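Local coordinates for uncharacterized protein (Brachypodium distachyon, PDB 4ME2) that probably binds RNA in a sequence-specific manner, as a chloroplast pentatricopeptide repeat protein built of helix-turn-helix repeats, at residues 55-58 / 63-66; 90-93 / 99-102. All blocks are in the same frame, centred on the assembly; numbering follows the deposited sequence.

Interaction 1 closes before interaction 2 opens along the chain, and their centres lie 11 Å apart on the same side of the chain's centre. Interaction 1 joins the end of helix 47-59 to the loop that leads into helix 66-77, at the surface about 21 Å from the chain centre; interaction 2 joins helices 82-94 and 98-109 in a buried contact. The two meet directly: R64 CG packs on L100 CD2 at 3.6 Å, and L56 CD2 reaches L92 CD1 at 3.8 Å. The aliphatic part of R64 and the side chain of L56 thus link interaction 1 to the apolar packing of the next helix pair, consistent with the stacking of helical hairpins in a pentatricopeptide repeat protein.

Interaction 1 of 2, residues 55-58 / 63-66; sequences ALKR and DRSP
R64 reaches back to the helix that precedes it and lays the edge of its guanidinium group against the backbone of K57. The evidence is one hydrogen bond, R64 NH2 to K57 O at 3.1 Å, with an N-H...O angle of 146°. The acceptor lies near the guanidinium plane, whereas the donor is tilted from the carbonyl plane and meets the C=O well to its side, at a C=O...N angle of 108°. The bond is therefore bent rather than collinear with the carbonyl.

The two side chains cross obliquely. Only the root of the lysine takes part: K57 CB is 3.7 Å from R64 NH2, and K57 CG stands slightly farther from the same nitrogen. Beyond that point the lysine bends at chi3 (63°), and K57 NZ ends 6.7 Å from R64 NH2, so the two like charges do not touch. R64 NE is bonded to T60 OG1, the arginine's strongest polar partner; with NH2 on K57 O, two bonds at different nitrogens probably restrict the rotation of the guanidinium.

On the loop side, D63 OD1 accepts from S65 N at 3.1 Å, an Asx turn that ties down the backbone after R64. S65 OG adds a side-chain bond to D63 OD1 at 2.8 Å, from the same face of the carboxylate plane.

The contact lies at the surface, bridging the end of helix 47-59 and the loop before helix 66-77. Side chains of L56, K57 and R64 also touch L100 of helix 98-109, while L56 packs on A72 and A76 of helix 66-77.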
ATOM      1  N   ALA A  55      14.730 -20.082   0.567  1.00 23.77           N
ATOM      2  CA  ALA A  55      13.795 -20.883  -0.219  1.00 24.27           C
ATOM      3  C   ALA A  55      13.027 -20.032  -1.229  1.00 23.58           C
ATOM      4  O   ALA A  55      12.875 -20.427  -2.383  1.00 24.32           O
ATOM      5  CB  ALA A  55      12.835 -21.638   0.689  1.00 24.50           C
ATOM      6  N   LEU A  56      12.542 -18.868  -0.801  1.00 22.41           N
ATOM      7  CA  LEU A  56      11.782 -18.009  -1.702  1.00 21.77           C
ATOM      8  C   LEU A  56      12.649 -17.546  -2.874  1.00 21.76           C
ATOM      9  O   LEU A  56      12.192 -17.514  -4.014  1.00 21.95           O
ATOM     10  CB  LEU A  56      11.179 -16.812  -0.957  1.00 21.37           C
ATOM     11  CG  LEU A  56      10.319 -15.864  -1.800  1.00 21.11           C
ATOM     12  CD1 LEU A  56       9.282 -16.627  -2.604  1.00 21.27           C
ATOM     13  CD2 LEU A  56       9.651 -14.809  -0.930  1.00 20.90           C
ATOM     14  N   LYS A  57      13.897 -17.191  -2.582  1.00 22.07           N
ATOM     15  CA  LYS A  57      14.850 -16.814  -3.627  1.00 22.57           C
ATOM     16  C   LYS A  57      15.121 -17.994  -4.576  1.00 23.23           C
ATOM     17  O   LYS A  57      15.067 -17.845  -5.797  1.00 23.07           O
ATOM     18  CB  LYS A  57      16.135 -16.254  -2.999  1.00 22.78           C
ATOM     19  CG  LYS A  57      15.948 -14.873  -2.372  1.00 23.41           C
ATOM     20  CD  LYS A  57      17.023 -14.513  -1.350  1.00 24.89           C
ATOM     21  CE  LYS A  57      18.411 -14.434  -1.962  1.00 26.25           C
ATOM     22  NZ  LYS A  57      19.441 -14.082  -0.945  1.00 27.37           N
ATOM     23  N   ARG A  58      15.371 -19.171  -4.007  1.00 24.04           N
ATOM     24  CA  ARG A  58      15.618 -20.382  -4.786  1.00 25.17           C
ATOM     25  C   ARG A  58      14.444 -20.719  -5.708  1.00 24.74           C
ATOM     26  O   ARG A  58      14.637 -21.031  -6.884  1.00 24.91           O
ATOM     27  CB  ARG A  58      15.907 -21.548  -3.837  1.00 27.12           C
ATOM     28  CG  ARG A  58      16.238 -22.868  -4.512  1.00 29.65           C
ATOM     29  CD  ARG A  58      16.401 -23.982  -3.482  1.00 31.73           C
ATOM     30  NE  ARG A  58      15.126 -24.399  -2.891  1.00 34.29           N
ATOM     31  CZ  ARG A  58      14.826 -24.340  -1.593  1.00 34.99           C
ATOM     32  NH1 ARG A  58      15.710 -23.894  -0.707  1.00 36.16           N
ATOM     33  NH2 ARG A  58      13.635 -24.747  -1.175  1.00 35.62           N
ATOM     34  N   ASP A  63      12.097 -17.192 -12.420  1.00 28.74           N
ATOM     35  CA  ASP A  63      10.833 -16.526 -12.708  1.00 29.35           C
ATOM     36  C   ASP A  63      10.328 -15.853 -11.445  1.00 29.55           C
ATOM     37  O   ASP A  63       9.875 -16.525 -10.519  1.00 30.25           O
ATOM     38  CB  ASP A  63       9.809 -17.547 -13.227  1.00 30.49           C
ATOM     39  CG  ASP A  63       8.521 -16.904 -13.723  1.00 31.29           C
ATOM     40  OD1 ASP A  63       8.398 -15.661 -13.674  1.00 31.68           O
ATOM     41  OD2 ASP A  63       7.620 -17.653 -14.166  1.00 32.38           O
ATOM     42  N   ARG A  64      10.427 -14.527 -11.415  1.00 28.92           N
ATOM     43  CA  ARG A  64       9.925 -13.733 -10.294  1.00 29.68           C
ATOM     44  C   ARG A  64       8.646 -12.957 -10.636  1.00 29.91           C
ATOM     45  O   ARG A  64       8.270 -12.021  -9.923  1.00 31.20           O
ATOM     46  CB  ARG A  64      11.030 -12.812  -9.741  1.00 28.50           C
ATOM     47  CG  ARG A  64      11.662 -13.344  -8.458  1.00 29.25           C
ATOM     48  CD  ARG A  64      13.134 -12.992  -8.286  1.00 29.25           C
ATOM     49  NE  ARG A  64      13.847 -13.997  -7.485  1.00 27.84           N
ATOM     50  CZ  ARG A  64      15.138 -13.945  -7.162  1.00 29.12           C
ATOM     51  NH1 ARG A  64      15.892 -12.924  -7.548  1.00 30.95           N
ATOM     52  NH2 ARG A  64      15.685 -14.924  -6.445  1.00 29.13           N
ATOM     53  N   SER A  65       7.967 -13.362 -11.710  1.00 30.09           N
ATOM     54  CA  SER A  65       6.669 -12.774 -12.078  1.00 29.77           C
ATOM     55  C   SER A  65       5.587 -13.081 -11.030  1.00 30.02           C
ATOM     56  O   SER A  65       5.672 -14.084 -10.315  1.00 29.06           O
ATOM     57  CB  SER A  65       6.220 -13.265 -13.452  1.00 30.43           C
ATOM     58  OG  SER A  65       5.769 -14.605 -13.380  1.00 30.30           O
ATOM     59  N   PRO A  66       4.554 -12.224 -10.948  1.00 29.59           N
ATOM     60  CA  PRO A  66       3.603 -12.339  -9.840  1.00 29.33           C
ATOM     61  C   PRO A  66       3.046 -13.754  -9.591  1.00 28.96           C
ATOM     62  O   PRO A  66       3.065 -14.205  -8.448  1.00 28.16           O
ATOM     63  CB  PRO A  66       2.510 -11.334 -10.213  1.00 29.73           C
ATOM     64  CG  PRO A  66       3.239 -10.300 -11.002  1.00 29.18           C
ATOM     65  CD  PRO A  66       4.247 -11.063 -11.809  1.00 29.72           C
TER

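Interaction 2 of 2, residues 90-93 / 99-102; sequences AELQ and SLAL
L92 and A101 bring their helices close together, with CA atoms 5.1 Å apart and L92 CB 3.9 Å from A101 CB. Such a short backbone separation is possible because A101 presents nothing larger than a methyl group, which points at the opposing helix. No hydrogen bond crosses between the segments; the contact is apolar packing.

While L92 CB meets A101, the side-chain torsions send the two methyls to L100. CG stands opposite the carbonyl carbon and beside the backbone N (chi1 -70°), and chi2 is 158°. CD1 lies 3.9 Å from the backbone atom L100 O, while CD2 rests against L100 CB at 4.0 Å and also approaches L100 CD1. L100 has a similar first torsion, but the two leucine side chains cross at about a right angle, one branch meeting the flank of the other. L92 also packs on V53 and L56 of helix 47-59. With an alanine here, the two methyls against L100 would be lost, which would probably open a gap beside L100 and deprive L56 and V53 of a packing partner.

Q93 flanks A101 by its aliphatic part: CG lies 3.6 Å from A101 CB. With chi2 at 176° the chain runs on extended, carrying the amide past the methyl, and the Q93 side chain also touches T123 and F124 of helix 118-126. F124 meets A101 as well.

Helices 82-94 and 98-109 are consecutive and joined by a short loop, so the contact lies within a helix-turn-helix hairpin, with helix 47-59 on L92 and L100, and helix 118-126 on Q93 and A101. Antiparallel helices paired across a short loop are the helix-turn-helix unit of which pentatricopeptide repeat proteins are built.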
ATOM      1  N   ALA A  90      11.140  -8.270   5.920  1.00 20.92           N
ATOM      2  CA  ALA A  90      12.035  -7.132   6.107  1.00 22.01           C
ATOM      3  C   ALA A  90      13.420  -7.419   5.546  1.00 22.14           C
ATOM      4  O   ALA A  90      14.069  -6.524   5.016  1.00 23.34           O
ATOM      5  CB  ALA A  90      12.120  -6.750   7.579  1.00 23.25           C
ATOM      6  N   GLU A  91      13.872  -8.660   5.664  1.00 22.23           N
ATOM      7  CA  GLU A  91      15.170  -9.028   5.108  1.00 22.61           C
ATOM      8  C   GLU A  91      15.157  -9.023   3.581  1.00 21.76           C
ATOM      9  O   GLU A  91      16.132  -8.616   2.945  1.00 22.21           O
ATOM     10  CB  GLU A  91      15.628 -10.380   5.637  1.00 23.02           C
ATOM     11  CG  GLU A  91      16.956 -10.865   5.058  1.00 24.49           C
ATOM     12  CD  GLU A  91      18.151  -9.981   5.413  1.00 25.69           C
ATOM     13  OE1 GLU A  91      18.014  -9.034   6.219  1.00 26.81           O
ATOM     14  OE2 GLU A  91      19.251 -10.244   4.884  1.00 27.00           O
ATOM     15  N   LEU A  92      14.058  -9.472   2.987  1.00 20.98           N
ATOM     16  CA  LEU A  92      13.920  -9.382   1.536  1.00 20.83           C
ATOM     17  C   LEU A  92      13.926  -7.918   1.076  1.00 21.90           C
ATOM     18  O   LEU A  92      14.536  -7.589   0.057  1.00 22.48           O
ATOM     19  CB  LEU A  92      12.665 -10.114   1.056  1.00 19.91           C
ATOM     20  CG  LEU A  92      12.692 -11.639   1.160  1.00 19.44           C
ATOM     21  CD1 LEU A  92      11.267 -12.165   1.188  1.00 19.07           C
ATOM     22  CD2 LEU A  92      13.495 -12.294   0.037  1.00 19.67           C
ATOM     23  N   GLN A  93      13.255  -7.049   1.834  1.00 21.95           N
ATOM     24  CA  GLN A  93      13.279  -5.604   1.590  1.00 23.70           C
ATOM     25  C   GLN A  93      14.711  -5.075   1.630  1.00 24.32           C
ATOM     26  O   GLN A  93      15.131  -4.342   0.733  1.00 25.19           O
ATOM     27  CB  GLN A  93      12.443  -4.851   2.634  1.00 24.03           C
ATOM     28  CG  GLN A  93      10.931  -4.970   2.504  1.00 24.74           C
ATOM     29  CD  GLN A  93      10.198  -4.267   3.641  1.00 25.21           C
ATOM     30  OE1 GLN A  93       9.870  -4.886   4.654  1.00 26.08           O
ATOM     31  NE2 GLN A  93       9.960  -2.965   3.485  1.00 24.65           N
ATOM     32  N   SER A  99      10.072  -7.360  -5.334  1.00 18.72           N
ATOM     33  CA  SER A  99       8.933  -8.205  -5.722  1.00 19.06           C
ATOM     34  C   SER A  99       8.697  -9.375  -4.749  1.00 18.42           C
ATOM     35  O   SER A  99       7.551  -9.722  -4.470  1.00 18.14           O
ATOM     36  CB  SER A  99       9.068  -8.707  -7.162  1.00 20.49           C
ATOM     37  OG  SER A  99      10.066  -9.700  -7.249  1.00 24.73           O
ATOM     38  N   LEU A 100       9.779  -9.966  -4.236  1.00 17.54           N
ATOM     39  CA  LEU A 100       9.683 -11.059  -3.267  1.00 17.63           C
ATOM     40  C   LEU A 100       9.184 -10.545  -1.927  1.00 17.57           C
ATOM     41  O   LEU A 100       8.416 -11.227  -1.256  1.00 17.73           O
ATOM     42  CB  LEU A 100      11.027 -11.758  -3.064  1.00 17.88           C
ATOM     43  CG  LEU A 100      11.633 -12.436  -4.295  1.00 18.03           C
ATOM     44  CD1 LEU A 100      12.855 -13.248  -3.890  1.00 18.66           C
ATOM     45  CD2 LEU A 100      10.607 -13.327  -4.966  1.00 18.86           C
ATOM     46  N   ALA A 101       9.636  -9.351  -1.543  1.00 17.55           N
ATOM     47  CA  ALA A 101       9.187  -8.748  -0.283  1.00 17.50           C
ATOM     48  C   ALA A 101       7.696  -8.432  -0.349  1.00 17.77           C
ATOM     49  O   ALA A 101       6.980  -8.579   0.652  1.00 17.75           O
ATOM     50  CB  ALA A 101       9.996  -7.498   0.050  1.00 18.19           C
ATOM     51  N   LEU A 102       7.235  -7.998  -1.521  1.00 17.99           N
ATOM     52  CA  LEU A 102       5.814  -7.703  -1.739  1.00 18.15           C
ATOM     53  C   LEU A 102       5.005  -8.990  -1.644  1.00 18.15           C
ATOM     54  O   LEU A 102       3.931  -9.014  -1.044  1.00 18.03           O
ATOM     55  CB  LEU A 102       5.588  -7.071  -3.118  1.00 19.32           C
ATOM     56  CG  LEU A 102       4.534  -5.977  -3.365  1.00 21.08           C
ATOM     57  CD1 LEU A 102       3.883  -6.140  -4.734  1.00 20.80           C
ATOM     58  CD2 LEU A 102       3.478  -5.827  -2.277  1.00 20.59           C
TER